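Local coordinates for Phosphoglucomutase/phosphomannomutase family protein (Burkholderia thailandensis, PDB 3UW2) that probably acts as an intramolecular phosphotransferase of the phosphohexose mutase family, moving a phosphate group within a sugar phosphate, and binds a metal ion, at residues V186-V198 and L371-A383. Sequence-based numbering, arbitrary orientation.
Sequences VGDIKLTRPLKLV and LLEILARVADPSA
Domains II and III of the phosphohexose mutase fold, both alpha/beta/alpha units, meet here: Arg193 and Leu195, in the loop entering strand 197-200, pack on the end of helix 364-375 and the turn leading to helix 381-386. Arg193 makes the direct polar link, a side-on grip on one carbonyl. Its NE and NH2 lie 3.2 and 2.9 Å from Val378 O, and that oxygen sits near the guanidinium plane. The NH2 bond is the straighter (151°) and runs in the carbonyl plane, whereas NE approaches from above it. An extended chain from CG to NE lays the arginine's aliphatic part past Ala376 O, and a salt bridge from NH1 to Glu258 fixes the group's other end.

Apolar contacts lie beside this grip. Leu195 CD1 rests 3.7 Å from Ala376 N and also touches Leu375 CB, while Leu191 inserts CD2 against the helix backbone, 3.5 Å from Glu373 N. Deeper, Leu197 and Leu372 meet tip to tip, CD2 to CD2 at 3.5 Å.

Water completes the seam. Glu373, whose OE2 is also salt-bridged to Arg357, holds its chain extended with CG anti to the backbone N (chi1 179°), and OE2 accepts from a water that in turn accepts from Lys190 N. A second water spans the backbones, accepting from Thr192 N and donating to Glu373 O at 2.6 Å.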
loop_
_atom_site.group_PDB
_atom_site.type_symbol
_atom_site.label_atom_id
_atom_site.label_comp_id
_atom_site.label_asym_id
_atom_site.label_seq_id
_atom_site.Cartn_x
_atom_site.Cartn_y
_atom_site.Cartn_z
ATOM N N VAL A 186 0.183 -3.893 20.842
ATOM C CA VAL A 186 0.603 -3.372 22.159
ATOM C C VAL A 186 1.403 -4.388 22.981
ATOM O O VAL A 186 2.400 -4.022 23.592
ATOM C CB VAL A 186 -0.634 -2.791 22.914
ATOM C CG1 VAL A 186 -0.391 -2.593 24.412
ATOM C CG2 VAL A 186 -1.028 -1.463 22.262
ATOM N N GLY A 187 0.977 -5.656 22.978
ATOM C CA GLY A 187 1.675 -6.730 23.687
ATOM C C GLY A 187 3.045 -7.052 23.076
ATOM O O GLY A 187 3.840 -7.683 23.732
ATOM N N ASP A 188 3.345 -6.620 21.834
ATOM C CA ASP A 188 4.692 -6.891 21.245
ATOM C C ASP A 188 5.555 -5.630 21.109
ATOM O O ASP A 188 6.736 -5.729 20.860
ATOM C CB ASP A 188 4.643 -7.639 19.871
ATOM C CG ASP A 188 6.054 -8.133 19.401
ATOM O OD1 ASP A 188 6.758 -8.877 20.152
ATOM O OD2 ASP A 188 6.484 -7.773 18.273
ATOM N N ILE A 189 4.966 -4.456 21.230
ATOM C CA ILE A 189 5.723 -3.226 21.088
ATOM C C ILE A 189 5.601 -2.368 22.350
ATOM O O ILE A 189 4.509 -1.984 22.778
ATOM C CB ILE A 189 5.288 -2.418 19.833
ATOM C CG1 ILE A 189 5.581 -3.189 18.523
ATOM C CG2 ILE A 189 6.009 -1.064 19.879
ATOM C CD1 ILE A 189 5.022 -2.500 17.247
ATOM N N LYS A 190 6.732 -2.078 22.963
ATOM C CA LYS A 190 6.762 -1.329 24.211
ATOM C C LYS A 190 7.709 -0.150 23.964
ATOM O O LYS A 190 8.927 -0.343 23.926
ATOM C CB LYS A 190 7.288 -2.267 25.321
ATOM C CG LYS A 190 6.222 -3.066 26.089
ATOM C CD LYS A 190 5.486 -4.131 25.283
ATOM C CE LYS A 190 4.709 -5.081 26.181
ATOM N NZ LYS A 190 3.356 -4.543 26.512
ATOM N N LEU A 191 7.181 1.067 23.787
ATOM C CA LEU A 191 8.065 2.219 23.496
ATOM C C LEU A 191 9.028 2.590 24.640
ATOM O O LEU A 191 8.626 2.651 25.792
ATOM C CB LEU A 191 7.244 3.447 23.119
ATOM C CG LEU A 191 6.263 3.174 21.971
ATOM C CD1 LEU A 191 5.605 4.467 21.638
ATOM C CD2 LEU A 191 6.978 2.647 20.739
ATOM N N THR A 192 10.278 2.886 24.284
ATOM C CA THR A 192 11.315 3.365 25.207
ATOM C C THR A 192 10.877 4.565 26.011
ATOM O O THR A 192 11.159 4.624 27.208
ATOM C CB THR A 192 12.627 3.632 24.474
ATOM O OG1 THR A 192 13.061 2.393 23.922
ATOM C CG2 THR A 192 13.730 4.114 25.441
ATOM N N ARG A 193 10.124 5.462 25.370
ATOM C CA ARG A 193 9.646 6.684 25.949
ATOM C C ARG A 193 8.387 7.075 25.165
ATOM O O ARG A 193 8.215 6.629 24.027
ATOM C CB ARG A 193 10.703 7.809 25.880
ATOM C CG ARG A 193 11.063 8.325 24.479
ATOM C CD ARG A 193 12.132 9.430 24.562
ATOM N NE ARG A 193 12.501 9.902 23.234
ATOM C CZ ARG A 193 11.845 10.844 22.548
ATOM N NH1 ARG A 193 10.811 11.454 23.077
ATOM N NH2 ARG A 193 12.229 11.194 21.327
ATOM N N PRO A 194 7.490 7.877 25.773
ATOM C CA PRO A 194 6.396 8.441 24.958
ATOM C C PRO A 194 6.925 9.455 23.965
ATOM O O PRO A 194 7.954 10.124 24.205
ATOM C CB PRO A 194 5.478 9.136 25.973
ATOM C CG PRO A 194 6.227 9.202 27.253
ATOM C CD PRO A 194 7.345 8.183 27.213
ATOM N N LEU A 195 6.239 9.555 22.843
ATOM C CA LEU A 195 6.620 10.482 21.827
ATOM C C LEU A 195 5.326 11.234 21.455
ATOM O O LEU A 195 4.268 10.614 21.259
ATOM C CB LEU A 195 7.136 9.646 20.658
ATOM C CG LEU A 195 8.344 9.993 19.789
ATOM C CD1 LEU A 195 9.085 8.750 19.313
ATOM C CD2 LEU A 195 7.784 10.730 18.579
ATOM N N LYS A 196 5.397 12.544 21.323
ATOM C CA LYS A 196 4.221 13.321 20.974
ATOM C C LYS A 196 4.121 13.431 19.470
ATOM O O LYS A 196 5.088 13.834 18.823
ATOM C CB LYS A 196 4.267 14.722 21.610
ATOM C CG LYS A 196 2.942 15.464 21.411
ATOM C CD LYS A 196 2.791 16.549 22.441
ATOM C CE LYS A 196 1.714 17.540 22.002
ATOM N NZ LYS A 196 1.633 18.557 23.073
ATOM N N LEU A 197 2.984 13.016 18.928
ATOM C CA LEU A 197 2.771 12.879 17.460
ATOM C C LEU A 197 1.631 13.738 16.939
ATOM O O LEU A 197 0.639 13.916 17.627
ATOM C CB LEU A 197 2.326 11.463 17.085
ATOM C CG LEU A 197 2.744 10.164 17.649
ATOM C CD1 LEU A 197 2.346 9.143 16.591
ATOM C CD2 LEU A 197 4.244 10.260 17.769
ATOM N N VAL A 198 1.773 14.208 15.708
ATOM C CA VAL A 198 0.670 14.771 14.953
ATOM C C VAL A 198 0.145 13.598 14.125
ATOM O O VAL A 198 0.941 12.931 13.439
ATOM C CB VAL A 198 1.181 15.930 14.075
ATOM C CG1 VAL A 198 0.079 16.393 13.112
ATOM C CG2 VAL A 198 1.581 17.092 14.985
ATOM N N LEU A 371 7.705 2.146 13.536
ATOM C CA LEU A 371 8.582 3.351 13.369
ATOM C C LEU A 371 8.754 3.996 14.776
ATOM O O LEU A 371 9.868 4.288 15.203
ATOM C CB LEU A 371 7.919 4.287 12.368
ATOM C CG LEU A 371 8.646 5.620 12.130
ATOM C CD1 LEU A 371 10.103 5.353 11.802
ATOM C CD2 LEU A 371 7.958 6.394 11.027
ATOM N N LEU A 372 7.656 4.136 15.541
ATOM C CA LEU A 372 7.763 4.684 16.914
ATOM C C LEU A 372 8.696 3.823 17.823
ATOM O O LEU A 372 9.399 4.341 18.673
ATOM C CB LEU A 372 6.380 4.807 17.550
ATOM C CG LEU A 372 5.318 5.762 16.985
ATOM C CD1 LEU A 372 3.989 5.537 17.655
ATOM C CD2 LEU A 372 5.816 7.166 17.265
ATOM N N GLU A 373 8.665 2.511 17.680
ATOM C CA GLU A 373 9.548 1.647 18.467
ATOM C C GLU A 373 11.035 2.050 18.287
ATOM O O GLU A 373 11.811 2.066 19.266
ATOM C CB GLU A 373 9.377 0.202 17.996
ATOM C CG GLU A 373 10.274 -0.799 18.732
ATOM C CD GLU A 373 10.001 -2.224 18.266
ATOM O OE1 GLU A 373 10.354 -2.614 17.098
ATOM O OE2 GLU A 373 9.405 -2.945 19.064
ATOM N N ILE A 374 11.403 2.335 17.036
ATOM C CA ILE A 374 12.747 2.746 16.686
ATOM C C ILE A 374 13.031 4.199 17.086
ATOM O O ILE A 374 14.054 4.460 17.736
ATOM C CB ILE A 374 13.012 2.561 15.184
ATOM C CG1 ILE A 374 12.942 1.052 14.804
ATOM C CG2 ILE A 374 14.372 3.156 14.793
ATOM C CD1 ILE A 374 12.914 0.758 13.325
ATOM N N LEU A 375 12.157 5.135 16.680
ATOM C CA LEU A 375 12.312 6.577 16.957
ATOM C C LEU A 375 12.373 6.848 18.470
ATOM O O LEU A 375 13.148 7.693 18.938
ATOM C CB LEU A 375 11.132 7.360 16.358
ATOM C CG LEU A 375 11.080 7.388 14.815
ATOM C CD1 LEU A 375 9.963 8.331 14.345
ATOM C CD2 LEU A 375 12.427 7.706 14.186
ATOM N N ALA A 376 11.609 6.086 19.250
ATOM C CA ALA A 376 11.598 6.331 20.696
ATOM C C ALA A 376 12.937 6.043 21.391
ATOM O O ALA A 376 13.159 6.484 22.505
ATOM C CB ALA A 376 10.425 5.583 21.374
ATOM N N ARG A 377 13.832 5.322 20.740
ATOM C CA ARG A 377 15.184 5.085 21.320
ATOM C C ARG A 377 16.130 6.288 21.241
ATOM O O ARG A 377 17.230 6.226 21.756
ATOM C CB ARG A 377 15.820 3.827 20.690
ATOM C CG ARG A 377 14.935 2.612 20.968
ATOM C CD ARG A 377 15.282 1.417 20.080
ATOM N NE ARG A 377 14.518 0.219 20.477
ATOM C CZ ARG A 377 14.229 -0.758 19.630
ATOM N NH1 ARG A 377 14.587 -0.652 18.354
ATOM N NH2 ARG A 377 13.536 -1.800 20.032
ATOM N N VAL A 378 15.722 7.387 20.602
ATOM C CA VAL A 378 16.663 8.518 20.437
ATOM C C VAL A 378 16.016 9.805 20.931
ATOM O O VAL A 378 14.802 9.885 21.050
ATOM C CB VAL A 378 17.171 8.678 18.969
ATOM C CG1 VAL A 378 17.920 7.412 18.505
ATOM C CG2 VAL A 378 16.025 9.075 18.015
ATOM N N ALA A 379 16.816 10.817 21.193
ATOM C CA ALA A 379 16.255 12.019 21.808
ATOM C C ALA A 379 15.721 12.883 20.693
ATOM O O ALA A 379 14.773 13.640 20.898
ATOM C CB ALA A 379 17.304 12.757 22.640
ATOM N N ASP A 380 16.319 12.750 19.503
ATOM C CA ASP A 380 15.893 13.558 18.375
ATOM C C ASP A 380 15.500 12.704 17.211
ATOM O O ASP A 380 16.345 12.390 16.385
ATOM C CB ASP A 380 16.961 14.560 17.935
ATOM C CG ASP A 380 16.415 15.565 16.957
ATOM O OD1 ASP A 380 15.279 15.373 16.465
ATOM O OD2 ASP A 380 17.104 16.556 16.690
ATOM N N PRO A 381 14.200 12.311 17.132
ATOM C CA PRO A 381 13.813 11.422 16.021
ATOM C C PRO A 381 13.987 12.065 14.646
ATOM O O PRO A 381 14.308 11.358 13.692
ATOM C CB PRO A 381 12.298 11.137 16.272
ATOM C CG PRO A 381 12.049 11.527 17.701
ATOM C CD PRO A 381 13.115 12.513 18.114
ATOM N N SER A 382 13.750 13.370 14.535
ATOM C CA SER A 382 13.919 14.076 13.252
ATOM C C SER A 382 15.392 14.028 12.720
ATOM O O SER A 382 15.608 13.894 11.507
ATOM C CB SER A 382 13.409 15.532 13.351
ATOM O OG SER A 382 12.042 15.521 13.734
ATOM N N ALA A 383 16.377 14.138 13.617
ATOM C CA ALA A 383 17.816 14.041 13.225
ATOM C C ALA A 383 18.102 12.613 12.697
ATOM O O ALA A 383 18.739 12.445 11.651
ATOM C CB ALA A 383 18.757 14.438 14.377
HETATM O O HOH W 1 9.371 -2.781 21.692
HETATM O O HOH W 2 11.489 -0.976 22.115
HETATM O O HOH W 3 11.341 1.754 21.762
HETATM O O HOH W 4 14.588 -0.361 23.209
#